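Side-chain contacts in cytosol aminopeptidase (Coxiella burnetii, PDB 3IJ3), which is probably a manganese-dependent aminopeptidase of the M17 family, cleaving single amino acids from the amino-terminal ends of peptides: residues A[384-389]-A[444-449]; A[398-403]-A[426-431]. One frame throughout, in Å; residues are numbered along the deposited sequence. Where two conformers were deposited one is given.

Contact 1: A[384-389]-A[444-449]; sequences QALIDA and PWAHFD
Leu386 reaches from helix 380-393 onto strand 445-454 and meets Ala446 and Phe448, two residues on the same face of that strand. The contact across the segments is apolar. Leu386 CD1 comes to 3.7 Å from Ala446 CB, methyl against methyl, and the same CD1 stands 4.2 Å from Phe448 CZ, approaching the ring obliquely. Its second torsion is extended (chi2 162°), which carries CD1 outward from the helix so that one branch serves both partners. The CA atoms of Leu386 and Ala446 are 9.1 Å apart, a gap that leucine can span because alanine keeps the strand surface low. Phenylalanine suits the next site on this face, where its long side chain leans in to bring CZ near the leucine.

On the far face of the strand, two polar side-chain atoms have partners on one carboxylate: Trp445 NE1 bonds to Asp356 OD2 and His447 ND1 to Asp356 OD1.

This is helix-on-sheet packing in the catalytic domain. Strand 445-454 runs between 353-359, to which it is parallel, and 374-377, to which it is antiparallel. Leu375 of the latter touches all three contact residues, while Tyr476 and Val473 of helix 470-481 pack on Leu386 and Phe448 respectively.

Contact 2: A[398-403]-A[426-431]; sequences WRLPLF and AGAITA
Ile429 has CG1 beside its backbone N and anti to the carbonyl carbon (chi1 -67°), and an extended second torsion (chi2 168°) then sends CD1 onto the ring of Pro401. CD1 lies 3.9 Å from Pro401 CG, the two side chains crossing obliquely. The other branch meets the backbone of the same residue: methyl CG2 of Ile429 sits 3.4 Å from Pro401 O and lies 4.1 Å from Phe403 N, with Phe403 CB slightly farther at 4.4 Å. A beta-branched residue suits this place because it fills two directions at once. Beside it, the smaller Ala428 offers CB to Leu400 CD1 at 4.2 Å, leaving the longer leucine to bridge the gap.

Pro401 O also accepts a weak bond from Phe403 N at 3.1 Å, closing an inverse gamma turn centred on Leu402 that bends the chain over Ile429. At the helix start, Ala426 O takes two donors: Thr430 N, and Thr430 OG1 at 2.7 Å, the hydroxyl lying above the carbonyl plane, 47° out of it. Threonine can thus satisfy its buried hydroxyl within the first turn.

The contact joins the chain leaving strand 398-399 to the start of helix 427-436, beside strand 374-377, whose Phe376 touches both Leu400 and Ala428. A second subunit packs here as well: Leu400 of that subunit on Leu400, and its Leu372 on Pro401.

Contact 2 is nested within the chain loop closed by contact 1, and their centres lie 13 Å apart. Helix 380-393 leads into strand 398-399, and helix 427-436 into strand 445-454, so each succession takes one element from contact 1 and one from contact 2. Both reach the same sheet. They touch directly where Ile387 CD1 packs 4.1 Å from Arg399 CB and where Trp445 CZ3 lies 4.1 Å from Leu402 CD1. The side chain of Ala428 in contact 2 is about 13 Å from the lithium ion at the site formed by Lys250, Asp255, Asp273 and Glu334. Neither contact supplies a residue of that site.

Contact 1: A[384-389]-A[444-449]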
loop_
_atom_site.group_PDB
_atom_site.type_symbol
_atom_site.label_atom_id
_atom_site.label_comp_id
_atom_site.label_asym_id
_atom_site.label_seq_id
_atom_site.Cartn_x
_atom_site.Cartn_y
_atom_site.Cartn_z
ATOM N N GLN A 384 29.833 -28.502 -8.122
ATOM C CA GLN A 384 31.107 -28.393 -7.410
ATOM C C GLN A 384 32.211 -27.855 -8.315
ATOM O O GLN A 384 33.016 -27.036 -7.883
ATOM C CB GLN A 384 31.512 -29.738 -6.805
ATOM C CG GLN A 384 30.534 -30.282 -5.737
ATOM C CD GLN A 384 30.432 -29.409 -4.512
ATOM O OE1 GLN A 384 29.408 -29.419 -3.821
ATOM N NE2 GLN A 384 31.483 -28.643 -4.228
ATOM N N ALA A 385 32.222 -28.288 -9.577
ATOM C CA ALA A 385 33.247 -27.841 -10.531
ATOM C C ALA A 385 33.097 -26.340 -10.819
ATOM O O ALA A 385 34.086 -25.609 -10.936
ATOM C CB ALA A 385 33.174 -28.675 -11.826
ATOM N N LEU A 386 31.851 -25.876 -10.889
ATOM C CA LEU A 386 31.580 -24.442 -11.129
ATOM C C LEU A 386 31.957 -23.625 -9.891
ATOM O O LEU A 386 32.465 -22.491 -10.013
ATOM C CB LEU A 386 30.124 -24.220 -11.544
ATOM C CG LEU A 386 29.776 -24.641 -12.980
ATOM C CD1 LEU A 386 28.257 -24.837 -13.249
ATOM C CD2 LEU A 386 30.400 -23.651 -13.948
ATOM N N ILE A 387 31.695 -24.185 -8.701
ATOM C CA ILE A 387 32.092 -23.536 -7.458
ATOM C C ILE A 387 33.626 -23.404 -7.424
ATOM O O ILE A 387 34.138 -22.337 -7.095
ATOM C CB ILE A 387 31.548 -24.263 -6.215
ATOM C CG1 ILE A 387 30.024 -24.022 -6.102
ATOM C CG2 ILE A 387 32.265 -23.761 -4.940
ATOM C CD1 ILE A 387 29.314 -24.998 -5.186
ATOM N N ASP A 388 34.335 -24.482 -7.757
ATOM C CA ASP A 388 35.817 -24.453 -7.825
ATOM C C ASP A 388 36.305 -23.381 -8.804
ATOM O O ASP A 388 37.241 -22.622 -8.502
ATOM C CB ASP A 388 36.375 -25.810 -8.271
ATOM C CG ASP A 388 36.244 -26.896 -7.202
ATOM O OD1 ASP A 388 35.990 -26.553 -6.030
ATOM O OD2 ASP A 388 36.428 -28.101 -7.550
ATOM N N ALA A 389 35.666 -23.325 -9.979
ATOM C CA ALA A 389 36.010 -22.329 -11.003
ATOM C C ALA A 389 35.784 -20.907 -10.483
ATOM O O ALA A 389 36.552 -19.997 -10.795
ATOM C CB ALA A 389 35.185 -22.575 -12.307
ATOM N N PRO A 444 23.411 -33.100 -17.793
ATOM C CA PRO A 444 24.012 -32.118 -16.856
ATOM C C PRO A 444 23.526 -30.714 -17.199
ATOM O O PRO A 444 23.659 -30.270 -18.343
ATOM C CB PRO A 444 25.516 -32.283 -17.094
ATOM C CG PRO A 444 25.648 -33.641 -17.610
ATOM C CD PRO A 444 24.459 -33.871 -18.480
ATOM N N TRP A 445 22.936 -30.049 -16.215
ATOM C CA TRP A 445 22.325 -28.721 -16.417
ATOM C C TRP A 445 22.596 -27.762 -15.265
ATOM O O TRP A 445 22.384 -28.106 -14.089
ATOM C CB TRP A 445 20.801 -28.923 -16.621
ATOM C CG TRP A 445 19.971 -27.689 -16.484
ATOM C CD1 TRP A 445 20.011 -26.561 -17.267
ATOM C CD2 TRP A 445 18.937 -27.466 -15.511
ATOM N NE1 TRP A 445 19.076 -25.629 -16.812
ATOM C CE2 TRP A 445 18.405 -26.172 -15.742
ATOM C CE3 TRP A 445 18.413 -28.232 -14.459
ATOM C CZ2 TRP A 445 17.380 -25.632 -14.960
ATOM C CZ3 TRP A 445 17.378 -27.664 -13.665
ATOM C CH2 TRP A 445 16.894 -26.380 -13.933
ATOM N N ALA A 446 23.045 -26.548 -15.608
ATOM C CA ALA A 446 23.298 -25.498 -14.644
ATOM C C ALA A 446 22.435 -24.298 -15.045
ATOM O O ALA A 446 22.333 -23.965 -16.237
ATOM C CB ALA A 446 24.804 -25.080 -14.611
ATOM N N HIS A 447 21.800 -23.695 -14.052
ATOM C CA HIS A 447 20.950 -22.514 -14.227
ATOM C C HIS A 447 21.496 -21.412 -13.345
ATOM O O HIS A 447 21.666 -21.599 -12.128
ATOM C CB HIS A 447 19.519 -22.866 -13.834
ATOM C CG HIS A 447 18.647 -21.687 -13.533
ATOM N ND1 HIS A 447 18.146 -20.854 -14.510
ATOM C CD2 HIS A 447 18.118 -21.254 -12.364
ATOM C CE1 HIS A 447 17.417 -19.913 -13.944
ATOM N NE2 HIS A 447 17.356 -20.150 -12.648
ATOM N N PHE A 448 21.744 -20.257 -13.959
ATOM C CA PHE A 448 22.245 -19.106 -13.276
ATOM C C PHE A 448 21.189 -18.006 -13.200
ATOM O O PHE A 448 20.605 -17.611 -14.246
ATOM C CB PHE A 448 23.471 -18.507 -13.984
ATOM C CG PHE A 448 24.711 -19.293 -13.795
ATOM C CD1 PHE A 448 25.536 -19.039 -12.716
ATOM C CD2 PHE A 448 25.065 -20.287 -14.680
ATOM C CE1 PHE A 448 26.694 -19.781 -12.534
ATOM C CE2 PHE A 448 26.236 -21.028 -14.498
ATOM C CZ PHE A 448 27.032 -20.775 -13.434
ATOM N N ASP A 449 20.911 -17.553 -11.983
ATOM C CA ASP A 449 20.023 -16.405 -11.754
ATOM C C ASP A 449 20.984 -15.269 -11.461
ATOM O O ASP A 449 21.788 -15.336 -10.505
ATOM C CB ASP A 449 19.073 -16.615 -10.590
ATOM C CG ASP A 449 17.966 -17.572 -10.914
ATOM O OD1 ASP A 449 17.543 -17.586 -12.079
ATOM O OD2 ASP A 449 17.513 -18.301 -9.991
#

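Contact 2: A[398-403]-A[426-431]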
loop_
_atom_site.group_PDB
_atom_site.type_symbol
_atom_site.label_atom_id
_atom_site.label_comp_id
_atom_site.label_asym_id
_atom_site.label_seq_id
_atom_site.Cartn_x
_atom_site.Cartn_y
_atom_site.Cartn_z
ATOM N N TRP A 398 27.177 -18.642 -5.957
ATOM C CA TRP A 398 26.805 -19.415 -4.790
ATOM C C TRP A 398 25.698 -20.362 -5.167
ATOM O O TRP A 398 24.720 -19.964 -5.785
ATOM C CB TRP A 398 26.355 -18.490 -3.638
ATOM C CG TRP A 398 26.268 -19.214 -2.318
ATOM C CD1 TRP A 398 25.144 -19.791 -1.738
ATOM C CD2 TRP A 398 27.350 -19.502 -1.452
ATOM N NE1 TRP A 398 25.495 -20.395 -0.574
ATOM C CE2 TRP A 398 26.835 -20.238 -0.366
ATOM C CE3 TRP A 398 28.721 -19.209 -1.480
ATOM C CZ2 TRP A 398 27.634 -20.656 0.693
ATOM C CZ3 TRP A 398 29.516 -19.645 -0.431
ATOM C CH2 TRP A 398 28.970 -20.358 0.637
ATOM N N ARG A 399 25.811 -21.608 -4.721
ATOM C CA ARG A 399 24.798 -22.602 -5.069
ATOM C C ARG A 399 23.552 -22.510 -4.171
ATOM O O ARG A 399 23.668 -22.373 -2.929
ATOM C CB ARG A 399 25.374 -24.005 -4.955
ATOM C CG ARG A 399 24.474 -25.076 -5.587
ATOM C CD ARG A 399 24.949 -26.504 -5.310
ATOM N NE ARG A 399 24.208 -27.468 -6.118
ATOM C CZ ARG A 399 24.418 -28.782 -6.077
ATOM N NH1 ARG A 399 25.337 -29.284 -5.269
ATOM N NH2 ARG A 399 23.699 -29.592 -6.850
ATOM N N LEU A 400 22.383 -22.584 -4.813
ATOM C CA LEU A 400 21.093 -22.677 -4.130
ATOM C C LEU A 400 20.515 -24.042 -4.524
ATOM O O LEU A 400 20.873 -24.595 -5.556
ATOM C CB LEU A 400 20.159 -21.520 -4.470
ATOM C CG LEU A 400 20.590 -20.153 -3.908
ATOM C CD1 LEU A 400 19.542 -19.083 -4.330
ATOM C CD2 LEU A 400 20.750 -20.164 -2.405
ATOM N N PRO A 401 19.605 -24.575 -3.709
ATOM C CA PRO A 401 19.124 -25.933 -3.946
ATOM C C PRO A 401 17.886 -26.137 -4.795
ATOM O O PRO A 401 16.952 -25.317 -4.772
ATOM C CB PRO A 401 18.788 -26.395 -2.519
ATOM C CG PRO A 401 18.239 -25.129 -1.876
ATOM C CD PRO A 401 19.121 -24.031 -2.412
ATOM N N LEU A 402 17.865 -27.254 -5.525
ATOM C CA LEU A 402 16.662 -27.690 -6.235
ATOM C C LEU A 402 15.962 -28.562 -5.169
ATOM O O LEU A 402 16.032 -29.810 -5.201
ATOM C CB LEU A 402 17.020 -28.445 -7.519
ATOM C CG LEU A 402 17.577 -27.629 -8.669
ATOM C CD1 LEU A 402 18.267 -28.494 -9.724
ATOM C CD2 LEU A 402 16.490 -26.767 -9.307
ATOM N N PHE A 403 15.358 -27.888 -4.173
ATOM C CA PHE A 403 14.745 -28.537 -3.010
ATOM C C PHE A 403 13.412 -29.156 -3.417
ATOM O O PHE A 403 12.410 -28.474 -3.529
ATOM C CB PHE A 403 14.607 -27.541 -1.878
ATOM C CG PHE A 403 14.266 -28.150 -0.568
ATOM C CD1 PHE A 403 15.132 -29.046 0.038
ATOM C CD2 PHE A 403 13.101 -27.808 0.103
ATOM C CE1 PHE A 403 14.826 -29.609 1.259
ATOM C CE2 PHE A 403 12.793 -28.372 1.330
ATOM C CZ PHE A 403 13.645 -29.269 1.905
ATOM N N ALA A 426 10.949 -18.372 -0.968
ATOM C CA ALA A 426 11.637 -19.301 -1.853
ATOM C C ALA A 426 11.498 -18.985 -3.333
ATOM O O ALA A 426 11.402 -19.911 -4.142
ATOM C CB ALA A 426 11.089 -20.693 -1.623
ATOM N N GLY A 427 11.473 -17.714 -3.675
ATOM C CA GLY A 427 11.262 -17.278 -5.051
ATOM C C GLY A 427 12.187 -17.861 -6.081
ATOM O O GLY A 427 11.731 -18.364 -7.108
ATOM N N ALA A 428 13.489 -17.786 -5.770
ATOM C CA ALA A 428 14.574 -18.299 -6.636
ATOM C C ALA A 428 14.489 -19.785 -6.785
ATOM O O ALA A 428 14.565 -20.314 -7.941
ATOM C CB ALA A 428 15.916 -17.919 -6.089
ATOM N N ILE A 429 14.256 -20.480 -5.657
ATOM C CA ILE A 429 14.203 -21.930 -5.740
ATOM C C ILE A 429 13.032 -22.301 -6.606
ATOM O O ILE A 429 13.122 -23.196 -7.443
ATOM C CB ILE A 429 14.073 -22.574 -4.376
ATOM C CG1 ILE A 429 15.372 -22.326 -3.600
ATOM C CG2 ILE A 429 13.793 -24.109 -4.493
ATOM C CD1 ILE A 429 15.270 -22.671 -2.116
ATOM N N THR A 430 11.915 -21.596 -6.406
ATOM C CA THR A 430 10.706 -21.886 -7.151
ATOM C C THR A 430 10.927 -21.826 -8.682
ATOM O O THR A 430 10.520 -22.752 -9.403
ATOM C CB THR A 430 9.524 -20.934 -6.654
ATOM O OG1 THR A 430 9.323 -21.137 -5.250
ATOM C CG2 THR A 430 8.225 -21.281 -7.403
ATOM N N ALA A 431 11.580 -20.783 -9.190
ATOM C CA ALA A 431 11.832 -20.642 -10.623
ATOM C C ALA A 431 12.693 -21.771 -11.197
ATOM O O ALA A 431 12.434 -22.316 -12.287
ATOM C CB ALA A 431 12.455 -19.304 -10.935
#